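Local coordinates for protein diacylglycerol lipase (Aspergillus oryzae, PDB 5XK2) that probably hydrolyses the ester bonds of mono- and diacylglycerols, as an alpha/beta-hydrolase of the class 3 lipase family captured here in a closed conformation, at residues S64-T67 with I68-A72; Y92-R95 with N96-D100; K125-R128 with D129-K133; I227-P230 with D231-V235. All blocks are in the same frame, centred on the assembly; numbering follows the deposited sequence.

How the contacts relate
The four contacts follow one another along the chain, each within one continuous run of residues, and show how a lipase of alpha/beta-hydrolase fold secures its turns and helices locally. Contact 1 is the hairpin turn joining strands 58-65 and 71-78 at one border of the large mixed sheet. It touches contact 2, the short helix 94-98 beyond strand 83-89, through Asp70 and Tyr92, and contact 3, in helix 118-138, through Thr69 and Asp65 against Val126. Contact 4 belongs to the loop between strands 224-227 and 240-243, at the far border of the sheet, with its centre about 35 Å from that of contact 3. Only contact 2 reaches the second subunit.

Contact 1: S64-T67 with I68-A72; sequences SDDT and ITDTA
Ser64 and Ala72 face each other as an antiparallel non-hydrogen-bonded pair, their CA atoms 4.1 Å apart, where the beta hairpin of strands 58-65 and 71-78 closes into its turn. One step on, Asp65 N gives a nearly straight bond to Thr71 O (2.7 Å), while the return bond from Thr71 N to Asp65 O is weak. The turn itself is organised by the Asp65 carboxylate, whose four accepted bonds come in pairs. OD1 takes the backbone N of Thr67, which makes an Asx turn, and also Ile68 N at 3.1 Å, the two arriving from the same face of the carboxylate. OD2 receives Thr69 N at 2.8 Å from well above the carboxylate plane, and the Thr69 hydroxyl on the anti side. With CG anti to the backbone N (chi1 172°), the carboxylate lies over the turn, where these amides converge. Both oxygens are thus held twice, which should fix the group's rotation and probably favours its charged form. Beyond the turn, Thr69 packs on Thr122, Ala123 and Val126 of helix 118-138, whereas Asp70 OD2 is hydrogen-bonded with Ser91 OG. The shortest of the carboxylate bonds runs from Thr69 OG1 to Asp65 OD2, at 2.6 Å.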
ATOM      1  N   SER A  64       6.377  15.824 -13.719  1.00 14.10           N
ATOM      2  CA  SER A  64       5.547  15.279 -12.661  1.00 16.11           C
ATOM      3  C   SER A  64       4.090  15.331 -13.105  1.00 24.51           C
ATOM      4  O   SER A  64       3.609  16.396 -13.501  1.00 31.55           O
ATOM      5  CB  SER A  64       5.774  16.064 -11.371  1.00 22.11           C
ATOM      6  OG  SER A  64       5.116  15.469 -10.271  1.00 30.31           O
ATOM      7  N   ASP A  65       3.393  14.203 -13.067  1.00 20.38           N
ATOM      8  CA  ASP A  65       1.963  14.198 -13.379  1.00 25.33           C
ATOM      9  C   ASP A  65       1.178  13.810 -12.145  1.00 34.54           C
ATOM     10  O   ASP A  65       1.108  12.633 -11.803  1.00 28.50           O
ATOM     11  CB  ASP A  65       1.677  13.222 -14.521  1.00 27.95           C
ATOM     12  CG  ASP A  65       0.190  13.012 -14.769  1.00 28.83           C
ATOM     13  OD1 ASP A  65      -0.623  13.865 -14.370  1.00 30.90           O
ATOM     14  OD2 ASP A  65      -0.157  11.974 -15.368  1.00 31.51           O
ATOM     15  N   ASP A  66       0.551  14.799 -11.516  1.00 34.69           N
ATOM     16  CA  ASP A  66      -0.221  14.596 -10.291  1.00 40.23           C
ATOM     17  C   ASP A  66      -1.694  14.454 -10.626  1.00 39.07           C
ATOM     18  O   ASP A  66      -2.533  14.348  -9.740  1.00 41.38           O
ATOM     19  CB  ASP A  66      -0.028  15.765  -9.314  1.00 48.88           C
ATOM     20  CG  ASP A  66       1.259  15.656  -8.509  1.00 56.43           C
ATOM     21  OD1 ASP A  66       1.854  14.558  -8.465  1.00 59.92           O
ATOM     22  OD2 ASP A  66       1.672  16.671  -7.910  1.00 58.90           O
ATOM     23  N   THR A  67      -2.001  14.484 -11.916  1.00 40.58           N
ATOM     24  CA  THR A  67      -3.381  14.550 -12.360  1.00 41.01           C
ATOM     25  C   THR A  67      -3.931  13.171 -12.659  1.00 42.32           C
ATOM     26  O   THR A  67      -4.873  12.716 -12.014  1.00 45.47           O
ATOM     27  CB  THR A  67      -3.528  15.433 -13.610  1.00 42.75           C
ATOM     28  OG1 THR A  67      -3.231  16.792 -13.270  1.00 41.15           O
ATOM     29  CG2 THR A  67      -4.948  15.349 -14.165  1.00 46.83           C
ATOM     30  N   ILE A  68      -3.338  12.510 -13.644  1.00 33.90           N
ATOM     31  CA  ILE A  68      -3.875  11.256 -14.134  1.00 38.81           C
ATOM     32  C   ILE A  68      -3.004  10.051 -13.724  1.00 33.11           C
ATOM     33  O   ILE A  68      -3.495   9.144 -13.063  1.00 34.11           O
ATOM     34  CB  ILE A  68      -4.089  11.318 -15.674  1.00 39.21           C
ATOM     35  CG1 ILE A  68      -4.170   9.921 -16.282  1.00 41.06           C
ATOM     36  CG2 ILE A  68      -3.023  12.144 -16.356  1.00 44.36           C
ATOM     37  CD1 ILE A  68      -4.409   9.937 -17.778  1.00 45.46           C
ATOM     38  N   THR A  69      -1.735  10.021 -14.126  1.00 26.97           N
ATOM     39  CA  THR A  69      -0.924   8.813 -13.922  1.00 23.30           C
ATOM     40  C   THR A  69      -0.049   8.726 -12.673  1.00 23.73           C
ATOM     41  O   THR A  69       0.488   7.663 -12.401  1.00 26.64           O
ATOM     42  CB  THR A  69       0.012   8.577 -15.124  1.00 27.69           C
ATOM     43  OG1 THR A  69       0.972   9.634 -15.191  1.00 27.50           O
ATOM     44  CG2 THR A  69      -0.783   8.524 -16.424  1.00 30.38           C
ATOM     45  N   ASP A  70       0.107   9.815 -11.922  1.00 21.14           N
ATOM     46  CA  ASP A  70       0.944   9.799 -10.713  1.00 16.83           C
ATOM     47  C   ASP A  70       2.375   9.328 -11.021  1.00 19.43           C
ATOM     48  O   ASP A  70       2.964   8.543 -10.263  1.00 23.03           O
ATOM     49  CB  ASP A  70       0.306   8.918  -9.624  1.00 25.91           C
ATOM     50  CG  ASP A  70       0.825   9.227  -8.235  1.00 35.72           C
ATOM     51  OD1 ASP A  70       1.313  10.355  -8.002  1.00 38.25           O
ATOM     52  OD2 ASP A  70       0.737   8.333  -7.368  1.00 42.33           O
ATOM     53  N   THR A  71       2.900   9.829 -12.138  1.00 17.76           N
ATOM     54  CA  THR A  71       4.245   9.543 -12.646  1.00 16.48           C
ATOM     55  C   THR A  71       5.140  10.763 -12.485  1.00 16.04           C
ATOM     56  O   THR A  71       4.692  11.891 -12.685  1.00 17.83           O
ATOM     57  CB  THR A  71       4.216   9.184 -14.147  1.00 23.18           C
ATOM     58  OG1 THR A  71       3.358   8.059 -14.352  1.00 31.13           O
ATOM     59  CG2 THR A  71       5.621   8.857 -14.664  1.00 20.99           C
ATOM     60  N   ALA A  72       6.404  10.548 -12.151  1.00 13.48           N
ATOM     61  CA  ALA A  72       7.352  11.659 -12.054  1.00 12.06           C
ATOM     62  C   ALA A  72       8.726  11.177 -12.478  1.00 13.57           C
ATOM     63  O   ALA A  72       8.933   9.978 -12.659  1.00 14.14           O
ATOM     64  CB  ALA A  72       7.388  12.226 -10.630  1.00 15.68           C
TER

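Contact 2: Y92-R95 with N96-D100; sequences YSIR and NWVTD
Ser93 caps the start of the short helix 94-98: its OG, trans to the backbone N (chi1 173°), accepts from Asn96 N at 3.1 Å. The Asn96 side chain lies on the same flank, its amide carbon CG 3.2 Å from Ser93 OG. One turn further, the hydroxyl of Thr99 reaches back to Arg95 O and gives it its proton at 2.6 Å, approaching from above the carbonyl plane; Thr99 N adds a weak bond to the same oxygen. Arg95 holds CG between its backbone N and carbonyl carbon (chi1 71°) and bends again at chi3, which brings NE to a water at 2.9 Å in the guanidinium plane. That water donates to Thr99 OG1. On another flank Ile94 CG2 rests 4.5 Å from Trp97 CE3 and equally far from Val98 CG1, and both Ile94 and Trp97 pack on Leu154. Arg95 also reaches the second subunit, with a cation-pi contact to its Tyr92, a hydrogen bond from NH1 to that Tyr92 O and a salt bridge from NH2 to its Asp276. Donating to the carbonyl and accepting from water, the Thr99 hydroxyl couples backbone and side chain of an arginine that also serves the subunit interface.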
ATOM      1  N   TYR A  92       3.270   5.752  -5.895  1.00 20.15           N
ATOM      2  CA  TYR A  92       3.758   5.218  -4.631  1.00 25.11           C
ATOM      3  C   TYR A  92       2.709   4.373  -3.929  1.00 25.74           C
ATOM      4  O   TYR A  92       3.048   3.510  -3.101  1.00 24.75           O
ATOM      5  CB  TYR A  92       4.207   6.342  -3.701  1.00 24.98           C
ATOM      6  CG  TYR A  92       5.052   5.851  -2.550  1.00 24.04           C
ATOM      7  CD1 TYR A  92       6.381   5.476  -2.751  1.00 26.36           C
ATOM      8  CD2 TYR A  92       4.532   5.769  -1.265  1.00 26.82           C
ATOM      9  CE1 TYR A  92       7.164   5.025  -1.699  1.00 31.35           C
ATOM     10  CE2 TYR A  92       5.305   5.321  -0.213  1.00 33.91           C
ATOM     11  CZ  TYR A  92       6.620   4.953  -0.434  1.00 35.85           C
ATOM     12  OH  TYR A  92       7.392   4.509   0.615  1.00 43.68           O
ATOM     13  N   SER A  93       1.439   4.562  -4.278  1.00 21.12           N
ATOM     14  CA  SER A  93       0.434   3.812  -3.541  1.00 22.85           C
ATOM     15  C   SER A  93       0.232   2.457  -4.192  1.00 20.75           C
ATOM     16  O   SER A  93      -0.415   2.329  -5.235  1.00 23.93           O
ATOM     17  CB  SER A  93      -0.899   4.568  -3.499  1.00 27.92           C
ATOM     18  OG  SER A  93      -1.912   3.756  -2.924  1.00 24.70           O
ATOM     19  N   ILE A  94       0.750   1.433  -3.526  1.00 21.80           N
ATOM     20  CA  ILE A  94       0.605   0.062  -3.994  1.00 27.39           C
ATOM     21  C   ILE A  94      -0.842  -0.373  -3.859  1.00 21.57           C
ATOM     22  O   ILE A  94      -1.375  -1.059  -4.732  1.00 24.91           O
ATOM     23  CB  ILE A  94       1.504  -0.906  -3.205  1.00 42.37           C
ATOM     24  CG1 ILE A  94       2.977  -0.545  -3.409  1.00 47.97           C
ATOM     25  CG2 ILE A  94       1.245  -2.345  -3.638  1.00 42.66           C
ATOM     26  CD1 ILE A  94       3.479  -0.767  -4.834  1.00 31.63           C
ATOM     27  N   ARG A  95      -1.495   0.045  -2.775  1.00 26.50           N
ATOM     28  CA  ARG A  95      -2.886  -0.347  -2.587  1.00 24.65           C
ATOM     29  C   ARG A  95      -3.764   0.206  -3.717  1.00 25.47           C
ATOM     30  O   ARG A  95      -4.629  -0.499  -4.217  1.00 29.09           O
ATOM     31  CB  ARG A  95      -3.410   0.082  -1.200  1.00 27.06           C
ATOM     32  CG  ARG A  95      -3.626   1.573  -0.989  1.00 36.16           C
ATOM     33  CD  ARG A  95      -4.180   1.859   0.412  1.00 34.78           C
ATOM     34  NE  ARG A  95      -5.585   1.472   0.550  1.00 35.26           N
ATOM     35  CZ  ARG A  95      -6.241   1.399   1.707  1.00 29.87           C
ATOM     36  NH1 ARG A  95      -5.632   1.692   2.849  1.00 24.28           N
ATOM     37  NH2 ARG A  95      -7.517   1.039   1.721  1.00 35.45           N
ATOM     38  N   ASN A  96      -3.522   1.431  -4.164  1.00 23.76           N
ATOM     39  CA  ASN A  96      -4.332   1.974  -5.249  1.00 24.70           C
ATOM     40  C   ASN A  96      -4.074   1.245  -6.559  1.00 25.69           C
ATOM     41  O   ASN A  96      -4.980   1.054  -7.374  1.00 28.20           O
ATOM     42  CB  ASN A  96      -4.080   3.471  -5.407  1.00 29.35           C
ATOM     43  CG  ASN A  96      -4.764   4.289  -4.319  1.00 40.58           C
ATOM     44  OD1 ASN A  96      -5.409   3.737  -3.421  1.00 41.98           O
ATOM     45  ND2 ASN A  96      -4.619   5.608  -4.391  1.00 38.58           N
ATOM     46  N   TRP A  97      -2.832   0.813  -6.749  1.00 20.39           N
ATOM     47  CA  TRP A  97      -2.456   0.088  -7.954  1.00 19.63           C
ATOM     48  C   TRP A  97      -3.191  -1.255  -8.049  1.00 20.63           C
ATOM     49  O   TRP A  97      -3.638  -1.657  -9.124  1.00 19.97           O
ATOM     50  CB  TRP A  97      -0.939  -0.124  -7.959  1.00 18.39           C
ATOM     51  CG  TRP A  97      -0.424  -0.852  -9.130  1.00 20.17           C
ATOM     52  CD1 TRP A  97      -0.626  -0.541 -10.437  1.00 21.42           C
ATOM     53  CD2 TRP A  97       0.420  -2.015  -9.116  1.00 22.80           C
ATOM     54  NE1 TRP A  97       0.027  -1.444 -11.242  1.00 22.50           N
ATOM     55  CE2 TRP A  97       0.675  -2.359 -10.455  1.00 22.45           C
ATOM     56  CE3 TRP A  97       0.977  -2.802  -8.099  1.00 23.51           C
ATOM     57  CZ2 TRP A  97       1.456  -3.459 -10.812  1.00 22.18           C
ATOM     58  CZ3 TRP A  97       1.756  -3.895  -8.455  1.00 21.40           C
ATOM     59  CH2 TRP A  97       1.988  -4.212  -9.799  1.00 23.33           C
ATOM     60  N   VAL A  98      -3.297  -1.960  -6.923  1.00 21.02           N
ATOM     61  CA  VAL A  98      -3.898  -3.291  -6.949  1.00 23.61           C
ATOM     62  C   VAL A  98      -5.384  -3.372  -6.596  1.00 20.85           C
ATOM     63  O   VAL A  98      -5.997  -4.413  -6.842  1.00 22.19           O
ATOM     64  CB  VAL A  98      -3.146  -4.269  -5.990  1.00 22.12           C
ATOM     65  CG1 VAL A  98      -1.667  -4.347  -6.348  1.00 20.23           C
ATOM     66  CG2 VAL A  98      -3.333  -3.869  -4.532  1.00 21.27           C
ATOM     67  N   THR A  99      -5.978  -2.302  -6.063  1.00 21.04           N
ATOM     68  CA  THR A  99      -7.318  -2.423  -5.463  1.00 18.16           C
ATOM     69  C   THR A  99      -8.407  -2.855  -6.460  1.00 25.97           C
ATOM     70  O   THR A  99      -9.305  -3.617  -6.096  1.00 27.26           O
ATOM     71  CB  THR A  99      -7.726  -1.117  -4.757  1.00 24.30           C
ATOM     72  OG1 THR A  99      -7.022  -1.032  -3.512  1.00 29.42           O
ATOM     73  CG2 THR A  99      -9.222  -1.085  -4.443  1.00 27.12           C
ATOM     74  N   ASP A 100      -8.311  -2.422  -7.714  1.00 24.94           N
ATOM     75  CA  ASP A 100      -9.237  -2.894  -8.754  1.00 29.44           C
ATOM     76  C   ASP A 100      -9.057  -4.372  -9.129  1.00 27.41           C
ATOM     77  O   ASP A 100      -9.984  -5.009  -9.643  1.00 28.23           O
ATOM     78  CB  ASP A 100      -9.082  -2.055 -10.017  1.00 40.24           C
ATOM     79  CG  ASP A 100      -9.823  -0.747  -9.939  1.00 53.56           C
ATOM     80  OD1 ASP A 100     -10.624  -0.566  -8.998  1.00 51.11           O
ATOM     81  OD2 ASP A 100      -9.603   0.104 -10.828  1.00 63.67           O
TER
HETATM   82  O   HOH W   1      -7.713   1.334  -1.403  1.00 50.78           O

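Contact 3: K125-R128 with D129-K133; sequences KVVR and DRIIK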
ATOM      1  N   LYS A 125       3.371   7.322 -22.259  1.00 13.56           N
ATOM      2  CA  LYS A 125       2.848   8.151 -23.358  1.00 13.17           C
ATOM      3  C   LYS A 125       2.661   9.617 -22.958  1.00 14.75           C
ATOM      4  O   LYS A 125       2.830  10.503 -23.789  1.00 16.35           O
ATOM      5  CB  LYS A 125       1.523   7.595 -23.874  1.00 15.96           C
ATOM      6  CG  LYS A 125       1.669   6.368 -24.732  1.00 24.32           C
ATOM      7  CD  LYS A 125       0.447   6.206 -25.613  1.00 35.45           C
ATOM      8  CE  LYS A 125       0.393   7.293 -26.667  1.00 43.91           C
ATOM      9  NZ  LYS A 125      -0.952   7.362 -27.300  1.00 50.93           N
ATOM     10  N   VAL A 126       2.310   9.858 -21.702  1.00 15.18           N
ATOM     11  CA  VAL A 126       2.086  11.222 -21.215  1.00 18.69           C
ATOM     12  C   VAL A 126       3.389  12.029 -21.225  1.00 21.20           C
ATOM     13  O   VAL A 126       3.370  13.234 -21.463  1.00 17.51           O
ATOM     14  CB  VAL A 126       1.471  11.205 -19.787  1.00 18.80           C
ATOM     15  CG1 VAL A 126       1.541  12.584 -19.131  1.00 29.92           C
ATOM     16  CG2 VAL A 126       0.023  10.734 -19.842  1.00 19.95           C
ATOM     17  N   VAL A 127       4.516  11.384 -20.917  1.00 15.72           N
ATOM     18  CA  VAL A 127       5.797  12.094 -20.934  1.00 13.09           C
ATOM     19  C   VAL A 127       6.724  11.835 -22.131  1.00 15.01           C
ATOM     20  O   VAL A 127       7.798  12.442 -22.232  1.00 14.81           O
ATOM     21  CB  VAL A 127       6.578  11.812 -19.628  1.00 15.11           C
ATOM     22  CG1 VAL A 127       5.860  12.447 -18.442  1.00 19.84           C
ATOM     23  CG2 VAL A 127       6.741  10.314 -19.401  1.00 13.79           C
ATOM     24  N   ARG A 128       6.327  10.955 -23.048  1.00 12.44           N
ATOM     25  CA  ARG A 128       7.210  10.541 -24.139  1.00 13.63           C
ATOM     26  C   ARG A 128       7.713  11.684 -25.029  1.00 13.03           C
ATOM     27  O   ARG A 128       8.899  11.753 -25.363  1.00 14.55           O
ATOM     28  CB  ARG A 128       6.492   9.501 -25.011  1.00 16.84           C
ATOM     29  CG  ARG A 128       7.176   9.232 -26.329  1.00 17.09           C
ATOM     30  CD  ARG A 128       6.571   8.010 -27.042  1.00 18.36           C
ATOM     31  NE  ARG A 128       5.198   8.254 -27.506  1.00 19.59           N
ATOM     32  CZ  ARG A 128       4.460   7.335 -28.127  1.00 26.31           C
ATOM     33  NH1 ARG A 128       4.962   6.117 -28.347  1.00 17.70           N
ATOM     34  NH2 ARG A 128       3.231   7.628 -28.537  1.00 26.86           N
ATOM     35  N   ASP A 129       6.805  12.559 -25.453  1.00 12.21           N
ATOM     36  CA  ASP A 129       7.176  13.626 -26.382  1.00 14.47           C
ATOM     37  C   ASP A 129       8.222  14.580 -25.789  1.00 14.86           C
ATOM     38  O   ASP A 129       9.195  14.934 -26.463  1.00 17.31           O
ATOM     39  CB  ASP A 129       5.929  14.399 -26.802  1.00 17.29           C
ATOM     40  CG  ASP A 129       4.986  13.558 -27.644  1.00 37.94           C
ATOM     41  OD1 ASP A 129       5.453  12.581 -28.270  1.00 36.66           O
ATOM     42  OD2 ASP A 129       3.779  13.877 -27.684  1.00 53.96           O
ATOM     43  N   ARG A 130       8.015  14.970 -24.537  1.00 16.76           N
ATOM     44  CA  ARG A 130       8.960  15.819 -23.797  1.00 16.63           C
ATOM     45  C   ARG A 130      10.321  15.164 -23.666  1.00 15.12           C
ATOM     46  O   ARG A 130      11.356  15.803 -23.820  1.00 13.71           O
ATOM     47  CB  ARG A 130       8.438  16.098 -22.397  1.00 22.42           C
ATOM     48  CG  ARG A 130       7.647  17.330 -22.215  1.00 32.87           C
ATOM     49  CD  ARG A 130       7.081  17.251 -20.816  1.00 40.19           C
ATOM     50  NE  ARG A 130       5.967  16.315 -20.749  1.00 29.30           N
ATOM     51  CZ  ARG A 130       5.208  16.159 -19.675  1.00 22.70           C
ATOM     52  NH1 ARG A 130       5.480  16.849 -18.575  1.00 20.07           N
ATOM     53  NH2 ARG A 130       4.179  15.328 -19.702  1.00 26.41           N
ATOM     54  N   ILE A 131      10.313  13.867 -23.369  1.00 14.30           N
ATOM     55  CA  ILE A 131      11.567  13.148 -23.165  1.00 11.48           C
ATOM     56  C   ILE A 131      12.351  12.999 -24.474  1.00 14.18           C
ATOM     57  O   ILE A 131      13.556  13.225 -24.520  1.00 15.41           O
ATOM     58  CB  ILE A 131      11.295  11.776 -22.505  1.00 11.08           C
ATOM     59  CG1 ILE A 131      10.868  12.003 -21.045  1.00 13.23           C
ATOM     60  CG2 ILE A 131      12.533  10.888 -22.592  1.00 14.48           C
ATOM     61  CD1 ILE A 131      10.336  10.760 -20.335  1.00 13.42           C
ATOM     62  N   ILE A 132      11.663  12.653 -25.558  1.00 12.17           N
ATOM     63  CA  ILE A 132      12.315  12.545 -26.850  1.00 12.26           C
ATOM     64  C   ILE A 132      12.862  13.898 -27.303  1.00 12.59           C
ATOM     65  O   ILE A 132      13.982  13.976 -27.820  1.00 14.31           O
ATOM     66  CB  ILE A 132      11.342  11.971 -27.887  1.00 15.37           C
ATOM     67  CG1 ILE A 132      11.095  10.495 -27.568  1.00 14.65           C
ATOM     68  CG2 ILE A 132      11.892  12.134 -29.311  1.00 21.00           C
ATOM     69  CD1 ILE A 132      10.044   9.860 -28.436  1.00 18.70           C
ATOM     70  N   LYS A 133      12.084  14.955 -27.067  1.00 14.60           N
ATOM     71  CA  LYS A 133      12.526  16.312 -27.398  1.00 16.72           C
ATOM     72  C   LYS A 133      13.841  16.601 -26.701  1.00 14.92           C
ATOM     73  O   LYS A 133      14.793  17.111 -27.298  1.00 15.91           O
ATOM     74  CB  LYS A 133      11.472  17.343 -26.993  1.00 16.86           C
ATOM     75  CG  LYS A 133      11.889  18.804 -27.252  1.00 23.02           C
ATOM     76  CD  LYS A 133      10.922  19.766 -26.562  1.00 32.52           C
ATOM     77  CE  LYS A 133      11.128  21.228 -26.991  1.00 43.76           C
ATOM     78  NZ  LYS A 133      11.849  22.057 -25.972  1.00 41.72           N
TER
HETATM   79  O   HOH W   2       3.986  12.833 -24.584  1.00 18.77           O
HETATM   80  O   HOH W   3       5.367  14.969 -23.225  1.00 16.51           O
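Val126 O and the Arg130 guanidinium meet one turn apart on alpha-helix 118-138, a surface helix of the alpha/beta-hydrolase fold, where a side chain and two waters take the place of two regular backbone bonds. Arg130 NH2 donates to Val126 O at 2.9 Å. The oxygen lies close to the guanidinium plane, although seen from the carbonyl the donor sits well above its plane. A bend at chi3 (-76°) folds the arginine back along the helix to make this possible. One water accepts from both Arg130 N and NE and donates to Val126 O, bridging the gap between Val126 and Arg130. A second spans the gap between Lys125 and Asp129: it accepts from Asp129 N at 3.0 Å and donates to Lys125 O, with a weak bond to Val126 O besides. Beyond this watered stretch the usual pattern is in force: Ile131 N donates to Val127 O, and Ile132 N donates to Arg128 O at 2.9 Å. The buried side of the helix is apolar, with Val127 and Ile131 set against Phe63 and Phe88 of the sheet. Arg128 runs beside Ile132, pointing the same way, its CG 3.6 Å from Ile132 CD1, and its NH1 forms a salt bridge with Asp165. Val127 supplies a methyl beneath the other arginine, its CG1 lying over one face of the Arg130 guanidinium, 3.6 Å from NH2.

Contact 4: I227-P230 with D231-V235; sequences ITAP and DNTTV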
ATOM      1  N   ILE A 227      18.205 -11.228  -6.718  1.00  8.54           N
ATOM      2  CA  ILE A 227      19.056 -10.870  -5.584  1.00  8.25           C
ATOM      3  C   ILE A 227      18.576 -11.606  -4.349  1.00 10.02           C
ATOM      4  O   ILE A 227      17.407 -11.510  -3.989  1.00  9.44           O
ATOM      5  CB  ILE A 227      19.022  -9.360  -5.284  1.00  8.10           C
ATOM      6  CG1 ILE A 227      19.357  -8.537  -6.527  1.00  8.71           C
ATOM      7  CG2 ILE A 227      19.958  -9.027  -4.103  1.00 10.58           C
ATOM      8  CD1 ILE A 227      18.884  -7.088  -6.381  1.00 10.70           C
ATOM      9  N   THR A 228      19.452 -12.405  -3.752  1.00  8.48           N
ATOM     10  CA  THR A 228      19.106 -13.165  -2.540  1.00  8.48           C
ATOM     11  C   THR A 228      19.781 -12.675  -1.246  1.00 12.01           C
ATOM     12  O   THR A 228      19.782 -13.381  -0.245  1.00 16.50           O
ATOM     13  CB  THR A 228      19.369 -14.665  -2.753  1.00 13.01           C
ATOM     14  OG1 THR A 228      20.678 -14.861  -3.293  1.00 12.35           O
ATOM     15  CG2 THR A 228      18.322 -15.233  -3.704  1.00 12.02           C
ATOM     16  N   ALA A 229      20.427 -11.521  -1.279  1.00 11.38           N
ATOM     17  CA  ALA A 229      20.988 -10.950  -0.053  1.00 10.34           C
ATOM     18  C   ALA A 229      19.895 -10.516   0.935  1.00 11.50           C
ATOM     19  O   ALA A 229      18.829 -10.075   0.511  1.00 13.44           O
ATOM     20  CB  ALA A 229      21.867  -9.759  -0.414  1.00 13.79           C
ATOM     21  N   PRO A 230      20.170 -10.577   2.250  1.00 10.72           N
ATOM     22  CA  PRO A 230      19.231 -10.003   3.218  1.00 10.25           C
ATOM     23  C   PRO A 230      19.057  -8.486   3.022  1.00 10.75           C
ATOM     24  O   PRO A 230      19.963  -7.791   2.500  1.00 11.25           O
ATOM     25  CB  PRO A 230      19.891 -10.295   4.577  1.00 13.89           C
ATOM     26  CG  PRO A 230      20.819 -11.430   4.316  1.00 17.82           C
ATOM     27  CD  PRO A 230      21.332 -11.203   2.911  1.00 10.58           C
ATOM     28  N   ASP A 231      17.913  -7.965   3.464  1.00 11.19           N
ATOM     29  CA  ASP A 231      17.702  -6.520   3.501  1.00 10.50           C
ATOM     30  C   ASP A 231      18.842  -5.771   4.185  1.00 10.77           C
ATOM     31  O   ASP A 231      19.350  -6.221   5.214  1.00 10.53           O
ATOM     32  CB  ASP A 231      16.434  -6.155   4.277  1.00 11.02           C
ATOM     33  CG  ASP A 231      15.162  -6.684   3.656  1.00 17.39           C
ATOM     34  OD1 ASP A 231      15.167  -7.129   2.492  1.00 15.32           O
ATOM     35  OD2 ASP A 231      14.135  -6.629   4.369  1.00 15.20           O
ATOM     36  N   ASN A 232      19.222  -4.632   3.608  1.00 10.51           N
ATOM     37  CA  ASN A 232      20.155  -3.689   4.245  1.00 10.80           C
ATOM     38  C   ASN A 232      21.488  -4.348   4.521  1.00 11.68           C
ATOM     39  O   ASN A 232      22.057  -4.222   5.607  1.00 10.86           O
ATOM     40  CB  ASN A 232      19.547  -3.130   5.529  1.00 11.16           C
ATOM     41  CG  ASN A 232      20.145  -1.797   5.945  1.00 11.83           C
ATOM     42  OD1 ASN A 232      20.957  -1.199   5.228  1.00 12.79           O
ATOM     43  ND2 ASN A 232      19.725  -1.314   7.106  1.00 12.57           N
ATOM     44  N   THR A 233      21.974  -5.086   3.524  1.00 11.59           N
ATOM     45  CA  THR A 233      23.305  -5.660   3.599  1.00  9.38           C
ATOM     46  C   THR A 233      24.007  -5.459   2.267  1.00 12.53           C
ATOM     47  O   THR A 233      23.364  -5.237   1.255  1.00 14.61           O
ATOM     48  CB  THR A 233      23.298  -7.182   3.933  1.00 11.81           C
ATOM     49  OG1 THR A 233      22.726  -7.920   2.840  1.00 13.99           O
ATOM     50  CG2 THR A 233      22.536  -7.458   5.229  1.00 12.15           C
ATOM     51  N   THR A 234      25.327  -5.577   2.281  1.00 12.42           N
ATOM     52  CA  THR A 234      26.106  -5.457   1.052  1.00 14.35           C
ATOM     53  C   THR A 234      25.893  -6.701   0.202  1.00 11.60           C
ATOM     54  O   THR A 234      26.119  -7.808   0.663  1.00 14.60           O
ATOM     55  CB  THR A 234      27.602  -5.287   1.360  1.00 20.84           C
ATOM     56  OG1 THR A 234      27.798  -4.056   2.069  1.00 20.01           O
ATOM     57  CG2 THR A 234      28.431  -5.277   0.060  1.00 22.04           C
ATOM     58  N   VAL A 235      25.450  -6.510  -1.038  1.00 11.91           N
ATOM     59  CA  VAL A 235      25.208  -7.620  -1.952  1.00 10.82           C
ATOM     60  C   VAL A 235      26.521  -8.048  -2.588  1.00 10.06           C
ATOM     61  O   VAL A 235      27.264  -7.200  -3.066  1.00 14.42           O
ATOM     62  CB  VAL A 235      24.190  -7.212  -3.064  1.00  9.12           C
ATOM     63  CG1 VAL A 235      23.948  -8.354  -4.041  1.00 10.84           C
ATOM     64  CG2 VAL A 235      22.860  -6.753  -2.432  1.00 13.50           C
TER
HETATM   65  O   HOH W   4      20.537  -6.273   0.273  1.00 17.85           O
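Thr233 sets its OG1 between its own backbone N and carbonyl carbon (chi1 67°), which turns the hydroxyl inward to Pro230 O. There it donates a hydrogen bond of 2.8 Å, tilted by 30° from the carbonyl plane. The same torsion puts CG2 beside the backbone N, and this methyl comes within 3.9 Å of Pro230 CB, while OG1 also passes 3.6 Å from Pro230 CD; the two side chains cross at about a right angle. Asn232, between the partners, has positive phi (60°), a backbone shape that helps reverse the chain. A water inside the bend donates to Pro230 O at 2.8 Å and to Thr233 O at 3.2 Å, giving the proline carbonyl a second bond and tying both limbs together. From Thr228 on, the chain is an irregular loop that leads from strand 224-227 to strand 240-243, the last strand at this border of the central sheet. Where the limbs draw together again the contact becomes apolar. Val235 directs CG2 at the methyl of Ala229, 3.8 Å away, and CG1 at Ile227 CG2, 4.0 Å away, with the isoleucine and valine crossing nearly at right angles. Behind them Ile227 packs on Phe201, His203 and Phe272. The loop is also tied to its surroundings by hydrogen bonds: Asp231 OD2 to His266 ND1, Ala229 O to His203 NE2, and Val235 O to Lys19 NZ.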